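Local coordinates for protein multicopper oxidase (Pseudomonas thermotolerans, PDB 6VOW) that probably oxidises phenolic or similar substrates as a laccase-like enzyme, using bound copper ions to pass the electrons on to dioxygen, at residues L171-V176 against N228-R233; A239-Y244 against R254-E259. One frame throughout, in Å; residues are numbered along the deposited sequence.

Interaction 1: L171-V176 against N228-R233; sequences LKTWHV and NTVTYR
Thr173 OG1 is held by two hydroxyls: Tyr232 OH at 2.7 Å, and Thr201 OG1 of strand 200-203, also hydrogen-bonded. OG1 arrives at the edge of the Tyr232 ring, near its plane, because it stands anti to its own carbonyl carbon (chi1 -70°). The same rotation sets the methyl anti to the backbone N, where Thr173 CG2 meets Val230 CG2 at 3.6 Å. The ring is covered on both faces: Val230 CG1 lies 3.4 Å above its plane, and Leu171 CG lies 4.2 Å from the opposite face, both toward the rim; Leu171 CB also reaches Tyr232 CE2 at 3.5 Å. A phenylalanine in place of Tyr232 would probably keep this sandwich but leave Thr173 OG1 without one of its two hydroxyl partners in a buried setting. Further along, a water lies within 2.9 Å of Thr173 O, to which it can donate, and weakly accepts from Asn228 N. Asn228 ND2 also bonds Ala142 O of helix 141-146. The contact thus spans two sheets of what is probably a cupredoxin-like sandwich, strand 165-174 running between strands 200-203 and 218-225 in one and strand 232-235 belonging to the other.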
loop_
_atom_site.group_PDB
_atom_site.type_symbol
_atom_site.label_atom_id
_atom_site.label_comp_id
_atom_site.label_asym_id
_atom_site.label_seq_id
_atom_site.Cartn_x
_atom_site.Cartn_y
_atom_site.Cartn_z
ATOM N N LEU A 171 -4.540 -6.421 5.782
ATOM C CA LEU A 171 -3.592 -7.372 6.330
ATOM C C LEU A 171 -2.501 -6.691 7.105
ATOM O O LEU A 171 -1.906 -5.756 6.638
ATOM C CB LEU A 171 -2.898 -8.072 5.185
ATOM C CG LEU A 171 -3.886 -8.922 4.375
ATOM C CD1 LEU A 171 -3.286 -9.321 3.040
ATOM C CD2 LEU A 171 -4.158 -10.135 5.203
ATOM N N LYS A 172 -2.208 -7.236 8.273
ATOM C CA LYS A 172 -1.097 -6.765 9.059
ATOM C C LYS A 172 -0.521 -7.901 9.898
ATOM O O LYS A 172 -1.264 -8.667 10.578
ATOM C CB LYS A 172 -1.504 -5.569 9.940
ATOM C CG LYS A 172 -0.292 -4.860 10.507
ATOM C CD LYS A 172 -0.661 -3.621 11.252
ATOM C CE LYS A 172 0.457 -2.614 11.048
ATOM N NZ LYS A 172 1.684 -2.970 11.787
ATOM N N THR A 173 0.810 -8.009 9.835
ATOM C CA THR A 173 1.562 -9.039 10.571
ATOM C C THR A 173 2.324 -8.304 11.677
ATOM O O THR A 173 3.351 -7.656 11.434
ATOM C CB THR A 173 2.449 -9.830 9.584
ATOM O OG1 THR A 173 1.552 -10.587 8.814
ATOM C CG2 THR A 173 3.495 -10.807 10.276
ATOM N N TRP A 174 1.732 -8.384 12.867
ATOM C CA TRP A 174 2.129 -7.616 13.994
ATOM C C TRP A 174 3.316 -8.223 14.676
ATOM O O TRP A 174 3.288 -9.403 15.048
ATOM C CB TRP A 174 1.013 -7.616 15.005
ATOM C CG TRP A 174 -0.180 -6.821 14.623
ATOM C CD1 TRP A 174 -1.310 -7.265 13.966
ATOM C CD2 TRP A 174 -0.410 -5.463 14.938
ATOM N NE1 TRP A 174 -2.191 -6.254 13.841
ATOM C CE2 TRP A 174 -1.668 -5.129 14.435
ATOM C CE3 TRP A 174 0.350 -4.469 15.581
ATOM C CZ2 TRP A 174 -2.214 -3.864 14.582
ATOM C CZ3 TRP A 174 -0.189 -3.206 15.695
ATOM C CH2 TRP A 174 -1.460 -2.904 15.194
ATOM N N HIS A 175 4.288 -7.366 14.951
ATOM C CA HIS A 175 5.460 -7.694 15.726
ATOM C C HIS A 175 5.086 -7.664 17.185
ATOM O O HIS A 175 5.468 -6.791 17.894
ATOM C CB HIS A 175 6.534 -6.633 15.552
ATOM C CG HIS A 175 6.945 -6.382 14.154
ATOM N ND1 HIS A 175 6.131 -5.790 13.219
ATOM C CD2 HIS A 175 8.124 -6.577 13.543
ATOM C CE1 HIS A 175 6.770 -5.708 12.066
ATOM N NE2 HIS A 175 7.971 -6.190 12.231
ATOM N N VAL A 176 4.346 -8.654 17.640
ATOM C CA VAL A 176 4.086 -8.806 19.047
ATOM C C VAL A 176 4.443 -10.237 19.399
ATOM O O VAL A 176 4.289 -11.129 18.567
ATOM C CB VAL A 176 2.626 -8.434 19.404
ATOM C CG1 VAL A 176 2.318 -7.057 18.888
ATOM C CG2 VAL A 176 1.625 -9.417 18.877
ATOM N N ASN A 228 4.380 -3.752 7.474
ATOM C CA ASN A 228 5.761 -3.174 7.354
ATOM C C ASN A 228 6.653 -3.998 6.486
ATOM O O ASN A 228 7.580 -3.440 5.925
ATOM C CB ASN A 228 6.510 -3.190 8.722
ATOM C CG ASN A 228 6.008 -2.165 9.716
ATOM O OD1 ASN A 228 4.818 -1.928 9.806
ATOM N ND2 ASN A 228 6.930 -1.579 10.510
ATOM N N THR A 229 6.494 -5.326 6.461
ATOM C CA THR A 229 7.522 -6.234 5.784
ATOM C C THR A 229 7.006 -7.469 5.033
ATOM O O THR A 229 7.672 -7.940 4.092
ATOM C CB THR A 229 8.630 -6.709 6.794
ATOM O OG1 THR A 229 8.307 -7.983 7.340
ATOM C CG2 THR A 229 8.733 -5.790 7.878
ATOM N N VAL A 230 5.863 -8.001 5.444
ATOM C CA VAL A 230 5.380 -9.238 4.863
ATOM C C VAL A 230 4.881 -9.158 3.391
ATOM O O VAL A 230 4.293 -8.234 2.990
ATOM C CB VAL A 230 4.373 -9.919 5.788
ATOM C CG1 VAL A 230 3.809 -11.164 5.165
ATOM C CG2 VAL A 230 5.053 -10.278 7.096
ATOM N N THR A 231 5.239 -10.122 2.581
ATOM C CA THR A 231 4.583 -10.365 1.318
ATOM C C THR A 231 3.672 -11.586 1.462
ATOM O O THR A 231 4.157 -12.653 1.640
ATOM C CB THR A 231 5.608 -10.624 0.264
ATOM O OG1 THR A 231 6.266 -9.387 -0.024
ATOM C CG2 THR A 231 4.955 -11.112 -0.980
ATOM N N TYR A 232 2.365 -11.400 1.353
ATOM C CA TYR A 232 1.399 -12.464 1.473
ATOM C C TYR A 232 1.197 -13.111 0.109
ATOM O O TYR A 232 0.863 -12.451 -0.859
ATOM C CB TYR A 232 0.117 -11.916 1.949
ATOM C CG TYR A 232 0.261 -11.208 3.242
ATOM C CD1 TYR A 232 0.340 -11.902 4.444
ATOM C CD2 TYR A 232 0.255 -9.806 3.282
ATOM C CE1 TYR A 232 0.499 -11.205 5.640
ATOM C CE2 TYR A 232 0.352 -9.129 4.463
ATOM C CZ TYR A 232 0.491 -9.837 5.633
ATOM O OH TYR A 232 0.624 -9.108 6.793
ATOM N N ARG A 233 1.456 -14.417 0.065
ATOM C CA ARG A 233 1.359 -15.233 -1.161
ATOM C C ARG A 233 -0.057 -15.657 -1.231
ATOM O O ARG A 233 -0.436 -16.746 -0.838
ATOM C CB ARG A 233 2.313 -16.423 -1.103
ATOM C CG ARG A 233 3.744 -15.922 -1.040
ATOM C CD ARG A 233 4.791 -16.996 -1.336
ATOM N NE ARG A 233 4.623 -18.244 -0.561
ATOM C CZ ARG A 233 4.724 -18.361 0.774
ATOM N NH1 ARG A 233 4.962 -17.294 1.570
ATOM N NH2 ARG A 233 4.565 -19.575 1.334
HETATM O O HOH W 1 3.797 -4.904 10.681
#

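Interaction 2: A239-Y244 against R254-E259; sequences AEARLY and RPLGKE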
loop_
_atom_site.group_PDB
_atom_site.type_symbol
_atom_site.label_atom_id
_atom_site.label_comp_id
_atom_site.label_asym_id
_atom_site.label_seq_id
_atom_site.Cartn_x
_atom_site.Cartn_y
_atom_site.Cartn_z
ATOM N N ALA A 239 -12.365 -21.117 -4.996
ATOM C CA ALA A 239 -13.295 -20.077 -5.440
ATOM C C ALA A 239 -12.854 -19.618 -6.797
ATOM O O ALA A 239 -11.675 -19.768 -7.134
ATOM C CB ALA A 239 -13.285 -18.911 -4.478
ATOM N N GLU A 240 -13.789 -19.099 -7.598
ATOM C CA GLU A 240 -13.448 -18.392 -8.861
ATOM C C GLU A 240 -13.116 -17.012 -8.451
ATOM O O GLU A 240 -14.000 -16.324 -7.950
ATOM C CB GLU A 240 -14.651 -18.188 -9.774
ATOM C CG GLU A 240 -14.967 -19.278 -10.739
ATOM C CD GLU A 240 -16.007 -18.751 -11.673
ATOM O OE1 GLU A 240 -17.157 -18.583 -11.178
ATOM O OE2 GLU A 240 -15.635 -18.435 -12.846
ATOM N N ALA A 241 -11.900 -16.571 -8.697
ATOM C CA ALA A 241 -11.479 -15.247 -8.259
ATOM C C ALA A 241 -10.748 -14.559 -9.400
ATOM O O ALA A 241 -9.975 -15.181 -10.126
ATOM C CB ALA A 241 -10.635 -15.342 -6.976
ATOM N N ARG A 242 -11.090 -13.301 -9.617
ATOM C CA ARG A 242 -10.515 -12.530 -10.712
ATOM C C ARG A 242 -9.936 -11.244 -10.213
ATOM O O ARG A 242 -10.504 -10.562 -9.443
ATOM C CB ARG A 242 -11.592 -12.224 -11.743
ATOM C CG ARG A 242 -11.970 -13.461 -12.493
ATOM C CD ARG A 242 -13.173 -13.231 -13.359
ATOM N NE ARG A 242 -13.145 -14.152 -14.476
ATOM C CZ ARG A 242 -12.915 -13.831 -15.766
ATOM N NH1 ARG A 242 -12.689 -12.563 -16.166
ATOM N NH2 ARG A 242 -12.908 -14.802 -16.691
ATOM N N LEU A 243 -8.754 -10.928 -10.670
ATOM C CA LEU A 243 -8.143 -9.706 -10.371
ATOM C C LEU A 243 -8.776 -8.642 -11.264
ATOM O O LEU A 243 -8.918 -8.852 -12.438
ATOM C CB LEU A 243 -6.670 -9.848 -10.612
ATOM C CG LEU A 243 -6.004 -10.820 -9.618
ATOM C CD1 LEU A 243 -4.560 -11.045 -10.040
ATOM C CD2 LEU A 243 -6.047 -10.251 -8.219
ATOM N N TYR A 244 -9.174 -7.531 -10.665
ATOM C CA TYR A 244 -9.719 -6.390 -11.428
ATOM C C TYR A 244 -8.900 -5.146 -11.355
ATOM O O TYR A 244 -9.063 -4.220 -12.203
ATOM C CB TYR A 244 -11.088 -6.042 -10.936
ATOM C CG TYR A 244 -12.201 -6.790 -11.624
ATOM C CD1 TYR A 244 -12.263 -8.164 -11.561
ATOM C CD2 TYR A 244 -13.120 -6.134 -12.386
ATOM C CE1 TYR A 244 -13.281 -8.872 -12.197
ATOM C CE2 TYR A 244 -14.133 -6.791 -13.031
ATOM C CZ TYR A 244 -14.225 -8.145 -12.916
ATOM O OH TYR A 244 -15.224 -8.730 -13.547
ATOM N N ARG A 254 -8.577 -10.823 -14.978
ATOM C CA ARG A 254 -7.719 -12.028 -15.161
ATOM C C ARG A 254 -8.006 -12.896 -13.942
ATOM O O ARG A 254 -8.135 -12.323 -12.800
ATOM C CB ARG A 254 -6.282 -11.547 -15.012
ATOM C CG ARG A 254 -5.247 -12.189 -15.840
ATOM C CD ARG A 254 -3.923 -11.385 -15.740
ATOM N NE ARG A 254 -3.258 -11.165 -14.421
ATOM C CZ ARG A 254 -2.477 -10.089 -14.154
ATOM N NH1 ARG A 254 -2.285 -9.099 -15.045
ATOM N NH2 ARG A 254 -1.871 -9.956 -12.988
ATOM N N PRO A 255 -8.089 -14.242 -14.113
ATOM C CA PRO A 255 -8.206 -15.108 -12.910
ATOM C C PRO A 255 -7.049 -14.890 -11.979
ATOM O O PRO A 255 -5.931 -14.594 -12.435
ATOM C CB PRO A 255 -8.141 -16.568 -13.468
ATOM C CG PRO A 255 -8.586 -16.427 -14.907
ATOM C CD PRO A 255 -8.136 -15.034 -15.368
ATOM N N LEU A 256 -7.325 -15.016 -10.688
ATOM C CA LEU A 256 -6.306 -15.070 -9.681
ATOM C C LEU A 256 -5.244 -16.078 -10.099
ATOM O O LEU A 256 -4.088 -15.724 -10.193
ATOM C CB LEU A 256 -6.865 -15.481 -8.345
ATOM C CG LEU A 256 -5.809 -15.515 -7.263
ATOM C CD1 LEU A 256 -5.079 -14.207 -6.969
ATOM C CD2 LEU A 256 -6.557 -15.918 -6.036
ATOM N N GLY A 257 -5.661 -17.295 -10.415
ATOM C CA GLY A 257 -4.754 -18.420 -10.531
ATOM C C GLY A 257 -4.234 -18.812 -9.138
ATOM O O GLY A 257 -4.914 -18.651 -8.093
ATOM N N LYS A 258 -2.996 -19.296 -9.143
ATOM C CA LYS A 258 -2.374 -20.023 -8.024
ATOM C C LYS A 258 -2.104 -19.101 -6.866
ATOM O O LYS A 258 -2.429 -19.421 -5.726
ATOM C CB LYS A 258 -1.048 -20.680 -8.484
ATOM C CG LYS A 258 -0.225 -21.461 -7.419
ATOM C CD LYS A 258 -1.027 -22.348 -6.463
ATOM C CE LYS A 258 -1.892 -23.398 -7.168
ATOM N NZ LYS A 258 -1.285 -24.762 -7.220
ATOM N N GLU A 259 -1.496 -17.955 -7.141
ATOM C CA GLU A 259 -1.217 -17.072 -6.034
ATOM C C GLU A 259 -1.005 -15.673 -6.496
ATOM O O GLU A 259 -0.739 -15.416 -7.664
ATOM C CB GLU A 259 -0.043 -17.590 -5.161
ATOM C CG GLU A 259 1.198 -17.964 -5.950
ATOM C CD GLU A 259 2.325 -18.457 -5.052
ATOM O OE1 GLU A 259 2.084 -18.936 -3.906
ATOM O OE2 GLU A 259 3.466 -18.342 -5.531
#
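Leu243 and Arg254 form an antiparallel hydrogen-bonded pair in the beta hairpin of strands 240-246 and 249-255, whose second strand is one of the two outermost of its sheet. Leu243 N donates to Arg254 O at 2.6 Å, and Arg254 N returns a longer bond of 3.2 Å to Leu243 O. Next comes the non-hydrogen-bonded pair Arg242 and Pro255, a position where proline's missing N-H costs no bond to the partner strand. Pro255 CA instead makes a CA-H...O contact of 3.3 Å with Ala241 O. The same carbonyl receives Leu256 N at 2.7 Å. This bond is nearly straight at the hydrogen (173°), yet the donor stands 39° out of the carbonyl plane, so it approaches from above and not along a lone pair. It carries the pairing one residue past the end of strand 249-255.

Around the ladder, Leu256 packs on two side chains: its CB lies 4.0 Å from Ala241 CB, and its CD1 lies 4.3 Å from Leu243 CD2. Strand 267-273 pairs with strand 240-246 on the side away from strand 249-255, with Leu270 against Ala241, Ile268 against Leu243, and Ala271 bonded through its backbone to Arg242. The Arg242 side chain makes a cation-pi contact with Trp305. Arg254 is bent at chi3 (59°), and Leu243 CD1 lies oblique to its guanidinium, 4.1 Å from Arg254 NH2.

Along the chain both segments of interaction 1 come before either segment of interaction 2, and their centres lie 22 Å apart. Both reach one six-stranded sheet: strand 165-174 is second from one border, whereas the hairpin 240-246/249-255 makes up the other, with strands 218-225 and 267-273 between. Strand 232-235 lies in a different sheet, next to strand 260-262, and precedes strand 240-246, so the chain crosses from one sheet to the other between the two contacts. They meet where Arg233 CB packs 3.8 Å from Glu259 OE1. Interaction 1 is the buried one, with the Asn228 side chain about 10 Å from the Cu-O-Cu linkage; interaction 2 finishes a sheet border.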